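Local coordinates for RNA-binding protein Lsm (Halobacterium salinarum R1, PDB 6TFL) that forms a seven-membered Lsm ring that holds uridine in pockets near its subunit interfaces, binds calcium ions and probably binds RNA, at residues Ser14-Lys24 and Ile52-Pro62. Numbering follows the deposited sequence.
Sequences SLEETVTVRLK and IRGDNVVTIKP. With CA (calcium ion), chain P; URI (uridine), chain Q; URI (uridine), chain B.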
loop_
_atom_site.group_PDB
_atom_site.type_symbol
_atom_site.label_atom_id
_atom_site.label_comp_id
_atom_site.label_asym_id
_atom_site.label_seq_id
_atom_site.Cartn_x
_atom_site.Cartn_y
_atom_site.Cartn_z
ATOM N N SER A 14 -26.603 4.617 6.200
ATOM C CA SER A 14 -26.446 6.048 6.414
ATOM C C SER A 14 -26.596 6.858 5.139
ATOM O O SER A 14 -26.386 8.071 5.177
ATOM C CB SER A 14 -25.086 6.367 7.048
ATOM O OG SER A 14 -24.743 5.421 8.046
ATOM N N LEU A 15 -26.949 6.229 4.017
ATOM C CA LEU A 15 -27.166 6.983 2.788
ATOM C C LEU A 15 -28.308 7.971 2.972
ATOM O O LEU A 15 -29.295 7.682 3.654
ATOM C CB LEU A 15 -27.474 6.043 1.619
ATOM C CG LEU A 15 -26.294 5.244 1.047
ATOM C CD1 LEU A 15 -26.775 4.102 0.157
ATOM C CD2 LEU A 15 -25.338 6.163 0.297
ATOM N N GLU A 16 -28.169 9.145 2.359
ATOM C CA GLU A 16 -29.112 10.262 2.418
ATOM C C GLU A 16 -29.146 10.924 3.795
ATOM O O GLU A 16 -29.914 11.876 3.985
ATOM C CB GLU A 16 -30.543 9.863 2.003
ATOM C CG GLU A 16 -30.612 9.053 0.701
ATOM C CD GLU A 16 -31.692 9.531 -0.283
ATOM O OE1 GLU A 16 -31.572 9.227 -1.497
ATOM O OE2 GLU A 16 -32.665 10.191 0.146
ATOM N N GLU A 17 -28.326 10.483 4.746
ATOM C CA GLU A 17 -28.211 11.107 6.059
ATOM C C GLU A 17 -26.870 11.815 6.200
ATOM O O GLU A 17 -25.948 11.634 5.397
ATOM C CB GLU A 17 -28.376 10.076 7.188
ATOM C CG GLU A 17 -29.753 9.418 7.233
ATOM C CD GLU A 17 -29.686 7.956 7.652
ATOM O OE1 GLU A 17 -29.022 7.641 8.668
ATOM O OE2 GLU A 17 -30.301 7.115 6.960
ATOM N N THR A 18 -26.765 12.613 7.259
ATOM C CA THR A 18 -25.590 13.436 7.481
ATOM C C THR A 18 -24.523 12.652 8.234
ATOM O O THR A 18 -24.832 11.866 9.134
ATOM C CB THR A 18 -25.976 14.707 8.236
ATOM O OG1 THR A 18 -26.866 15.467 7.415
ATOM C CG2 THR A 18 -24.756 15.556 8.513
ATOM N N VAL A 19 -23.263 12.836 7.820
ATOM C CA VAL A 19 -22.116 12.119 8.364
ATOM C C VAL A 19 -20.944 13.085 8.428
ATOM O O VAL A 19 -20.916 14.108 7.741
ATOM C CB VAL A 19 -21.708 10.875 7.523
ATOM C CG1 VAL A 19 -22.858 9.883 7.388
ATOM C CG2 VAL A 19 -21.190 11.296 6.153
ATOM N N THR A 20 -19.969 12.753 9.270
ATOM C CA THR A 20 -18.703 13.477 9.304
ATOM C C THR A 20 -17.572 12.513 8.981
ATOM O O THR A 20 -17.472 11.432 9.572
ATOM C CB THR A 20 -18.469 14.164 10.647
ATOM O OG1 THR A 20 -19.481 15.155 10.828
ATOM C CG2 THR A 20 -17.119 14.869 10.666
ATOM N N VAL A 21 -16.755 12.904 8.014
ATOM C CA VAL A 21 -15.594 12.148 7.577
ATOM C C VAL A 21 -14.353 12.915 7.989
ATOM O O VAL A 21 -14.224 14.105 7.677
ATOM C CB VAL A 21 -15.612 11.935 6.057
ATOM C CG1 VAL A 21 -14.432 11.075 5.636
ATOM C CG2 VAL A 21 -16.920 11.304 5.647
ATOM N N ARG A 22 -13.440 12.239 8.676
ATOM C CA ARG A 22 -12.197 12.848 9.121
ATOM C C ARG A 22 -11.036 12.216 8.365
ATOM O O ARG A 22 -10.922 10.987 8.307
ATOM C CB ARG A 22 -12.032 12.692 10.632
ATOM C CG ARG A 22 -10.714 13.228 11.192
ATOM C CD ARG A 22 -10.668 13.083 12.723
ATOM N NE ARG A 22 -9.687 12.095 13.183
ATOM C CZ ARG A 22 -9.931 11.196 14.136
ATOM N NH1 ARG A 22 -11.130 11.162 14.714
ATOM N NH2 ARG A 22 -8.982 10.333 14.509
ATOM N N LEU A 23 -10.177 13.055 7.793
ATOM C CA LEU A 23 -9.069 12.604 6.957
ATOM C C LEU A 23 -7.755 12.554 7.730
ATOM O O LEU A 23 -7.608 13.162 8.788
ATOM C CB LEU A 23 -8.921 13.506 5.727
ATOM C CG LEU A 23 -10.194 13.580 4.890
ATOM C CD1 LEU A 23 -9.889 14.213 3.551
ATOM C CD2 LEU A 23 -10.788 12.187 4.717
ATOM N N LYS A 24 -6.790 11.817 7.171
ATOM C CA LYS A 24 -5.495 11.664 7.834
ATOM C C LYS A 24 -4.799 12.998 8.031
ATOM O O LYS A 24 -4.045 13.160 8.993
ATOM C CB LYS A 24 -4.594 10.716 7.046
ATOM C CG LYS A 24 -5.126 9.308 6.995
ATOM C CD LYS A 24 -4.235 8.375 6.201
ATOM C CE LYS A 24 -4.853 6.992 6.189
ATOM N NZ LYS A 24 -3.981 6.028 5.493
ATOM N N ILE A 52 -14.370 11.834 -1.856
ATOM C CA ILE A 52 -13.230 11.602 -0.979
ATOM C C ILE A 52 -12.677 10.220 -1.285
ATOM O O ILE A 52 -13.405 9.221 -1.218
ATOM C CB ILE A 52 -13.617 11.721 0.504
ATOM C CG1 ILE A 52 -14.207 13.102 0.800
ATOM C CG2 ILE A 52 -12.403 11.447 1.387
ATOM C CD1 ILE A 52 -14.720 13.274 2.255
ATOM N N ARG A 53 -11.389 10.151 -1.606
ATOM C CA ARG A 53 -10.761 8.860 -1.833
ATOM C C ARG A 53 -10.537 8.169 -0.491
ATOM O O ARG A 53 -10.043 8.786 0.459
ATOM C CB ARG A 53 -9.453 9.021 -2.598
ATOM C CG ARG A 53 -9.129 7.832 -3.482
ATOM C CD ARG A 53 -7.758 7.991 -4.126
ATOM N NE ARG A 53 -7.343 6.806 -4.879
ATOM C CZ ARG A 53 -6.379 5.979 -4.483
ATOM N NH1 ARG A 53 -6.050 4.927 -5.227
ATOM N NH2 ARG A 53 -5.737 6.210 -3.343
ATOM N N GLY A 54 -10.927 6.889 -0.419
ATOM C CA GLY A 54 -10.974 6.189 0.850
ATOM C C GLY A 54 -9.641 6.126 1.574
ATOM O O GLY A 54 -9.601 6.153 2.810
ATOM N N ASP A 55 -8.532 6.058 0.828
ATOM C CA ASP A 55 -7.234 5.913 1.467
ATOM C C ASP A 55 -6.910 7.062 2.419
ATOM O O ASP A 55 -6.053 6.892 3.286
ATOM C CB ASP A 55 -6.138 5.773 0.406
ATOM C CG ASP A 55 -5.766 7.108 -0.247
ATOM O OD1 ASP A 55 -4.586 7.515 -0.124
ATOM O OD2 ASP A 55 -6.644 7.741 -0.895
ATOM N N ASN A 56 -7.571 8.215 2.291
ATOM C CA ASN A 56 -7.368 9.337 3.208
ATOM C C ASN A 56 -8.242 9.281 4.462
ATOM O O ASN A 56 -8.049 10.105 5.367
ATOM C CB ASN A 56 -7.636 10.663 2.497
ATOM C CG ASN A 56 -6.888 10.779 1.178
ATOM O OD1 ASN A 56 -5.689 11.019 1.169
ATOM N ND2 ASN A 56 -7.599 10.600 0.056
ATOM N N VAL A 57 -9.186 8.347 4.542
ATOM C CA VAL A 57 -10.179 8.352 5.610
ATOM C C VAL A 57 -9.585 7.753 6.878
ATOM O O VAL A 57 -8.905 6.717 6.839
ATOM C CB VAL A 57 -11.435 7.588 5.174
ATOM C CG1 VAL A 57 -12.433 7.509 6.329
ATOM C CG2 VAL A 57 -12.043 8.249 3.938
ATOM N N VAL A 58 -9.810 8.424 8.001
ATOM C CA VAL A 58 -9.514 7.862 9.315
ATOM C C VAL A 58 -10.807 7.309 9.899
ATOM O O VAL A 58 -10.930 6.101 10.128
ATOM C CB VAL A 58 -8.890 8.909 10.254
ATOM C CG1 VAL A 58 -8.542 8.281 11.590
ATOM C CG2 VAL A 58 -7.666 9.512 9.617
ATOM N N THR A 59 -11.792 8.181 10.120
ATOM C CA THR A 59 -13.086 7.769 10.647
ATOM C C THR A 59 -14.231 8.382 9.848
ATOM O O THR A 59 -14.115 9.478 9.289
ATOM C CB THR A 59 -13.260 8.166 12.125
ATOM O OG1 THR A 59 -13.256 9.592 12.239
ATOM C CG2 THR A 59 -12.141 7.567 13.008
ATOM N N ILE A 60 -15.348 7.661 9.806
ATOM C CA ILE A 60 -16.631 8.209 9.374
ATOM C C ILE A 60 -17.600 8.103 10.544
ATOM O O ILE A 60 -17.682 7.048 11.185
ATOM C CB ILE A 60 -17.194 7.476 8.141
ATOM C CG1 ILE A 60 -16.201 7.540 6.971
ATOM C CG2 ILE A 60 -18.584 8.038 7.771
ATOM C CD1 ILE A 60 -16.572 6.667 5.802
ATOM N N LYS A 61 -18.322 9.185 10.832
ATOM C CA LYS A 61 -19.300 9.191 11.926
ATOM C C LYS A 61 -20.691 9.455 11.370
ATOM O O LYS A 61 -21.047 10.616 11.099
ATOM C CB LYS A 61 -18.943 10.227 12.992
ATOM C CG LYS A 61 -17.633 9.939 13.721
ATOM C CD LYS A 61 -17.460 10.834 14.944
ATOM C CE LYS A 61 -16.136 10.545 15.670
ATOM N NZ LYS A 61 -14.892 10.949 14.898
ATOM N N PRO A 62 -21.506 8.412 11.166
ATOM C CA PRO A 62 -22.902 8.501 10.715
ATOM C C PRO A 62 -23.899 8.760 11.853
ATOM O O PRO A 62 -24.962 9.364 11.664
ATOM C CB PRO A 62 -23.148 7.129 10.096
ATOM C CG PRO A 62 -22.287 6.202 10.896
ATOM C CD PRO A 62 -21.045 7.011 11.276
ATOM O OXT PRO A 62 -23.679 8.368 13.003
HETATM CA CA CA P . -31.036 4.488 7.619
HETATM N N1 URI Q . -8.118 2.719 -3.370
HETATM C C2 URI Q . -8.907 3.803 -3.031
HETATM N N3 URI Q . -9.679 4.301 -4.047
HETATM C C4 URI Q . -9.754 3.838 -5.338
HETATM C C5 URI Q . -8.917 2.706 -5.614
HETATM C C6 URI Q . -8.151 2.191 -4.641
HETATM O O2 URI Q . -8.920 4.299 -1.910
HETATM O O4 URI Q . -10.520 4.414 -6.118
HETATM C "C1'" URI Q . -7.311 2.180 -2.265
HETATM C "C2'" URI Q . -7.956 0.999 -1.555
HETATM C "C3'" URI Q . -6.747 0.391 -0.853
HETATM C "C4'" URI Q . -5.635 0.587 -1.885
HETATM O "O2'" URI Q . -9.004 1.404 -0.700
HETATM O "O3'" URI Q . -6.452 1.144 0.323
HETATM O "O4'" URI Q . -6.067 1.693 -2.738
HETATM C "C5'" URI Q . -5.344 -0.635 -2.723
HETATM O "O5'" URI Q . -4.945 -1.742 -1.914
HETATM N N1 URI B . -2.562 2.703 -8.181
HETATM C C2 URI B . -2.792 3.974 -8.707
HETATM N N3 URI B . -2.604 4.072 -10.066
HETATM C C4 URI B . -2.229 3.062 -10.923
HETATM C C5 URI B . -2.017 1.786 -10.313
HETATM C C6 URI B . -2.187 1.652 -8.991
HETATM O O2 URI B . -3.125 4.942 -8.031
HETATM O O4 URI B . -2.104 3.315 -12.119
HETATM C "C1'" URI B . -2.743 2.528 -6.732
HETATM C "C2'" URI B . -4.074 1.901 -6.343
HETATM C "C3'" URI B . -3.740 1.372 -4.947
HETATM C "C4'" URI B . -2.317 0.855 -5.135
HETATM O "O2'" URI B . -5.147 2.819 -6.421
HETATM O "O3'" URI B . -3.727 2.440 -3.995
HETATM O "O4'" URI B . -1.751 1.642 -6.229
HETATM C "C5'" URI B . -2.224 -0.617 -5.466
HETATM O "O5'" URI B . -2.595 -1.436 -4.360
HETATM O O HOH W 1 -29.738 5.175 9.800
HETATM O O HOH W 2 -15.342 11.353 11.695
#
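A classic beta bulge sets two residues, Val-58 and Thr-59, against the single Arg-22 and interrupts the antiparallel pairing of strand 18-23 with strand 57-61. It illustrates how the strongly bent, SH3-like sheet of the Sm fold can turn a corner at the cost of one weakened backbone bond. Arg-22 O takes a short bond from Val-58 N (2.8 Å) and a weak, longer one from Thr-59 N. On the Thr-20 side of the bulge the pairing is regular: Thr-20 and Lys-61 form a hydrogen-bonded pair, while Val-21 and Ile-60 form a non-hydrogen-bonded one, their side chains side by side. Val-21 CG1, anti to the backbone N (chi1 -177°), meets Ile-52 CD1 tip to tip at 4.0 Å. Leu-23 CD2 reaches Ile-52 CG2 (3.8 Å), and Ile-44 of strand 42-45 adds to this apolar face by touching Val-21.

Just ahead of the corner at Val-58, residues 54-56 form a 3-10 turn in which Arg-53 O accepts hydrogen bonds from both Asn-56 N and Asn-56 ND2, which approach on one side of the carbonyl plane. Here lies the uridine pocket: the Arg-53 guanidinium spreads one face over a uracil ring, with C2 of that uridine 3.6 Å above its plane, while Arg-53 NH2 makes a salt bridge to Asp-55 OD2 at 3.0 Å. A leucine in place of Arg-53 would probably leave the base without its flat cationic cover and Asp-55 OD2 without this partner. The second subunit continues the sheet beyond Thr-59 and Ile-60, and its Asp-55 pairs with Lys-24 NZ.

On the opposite face from Val-21, one water donates to Thr-20 O, accepts from Lys-61 NZ and lies 2.8 Å from Thr-59 OG1.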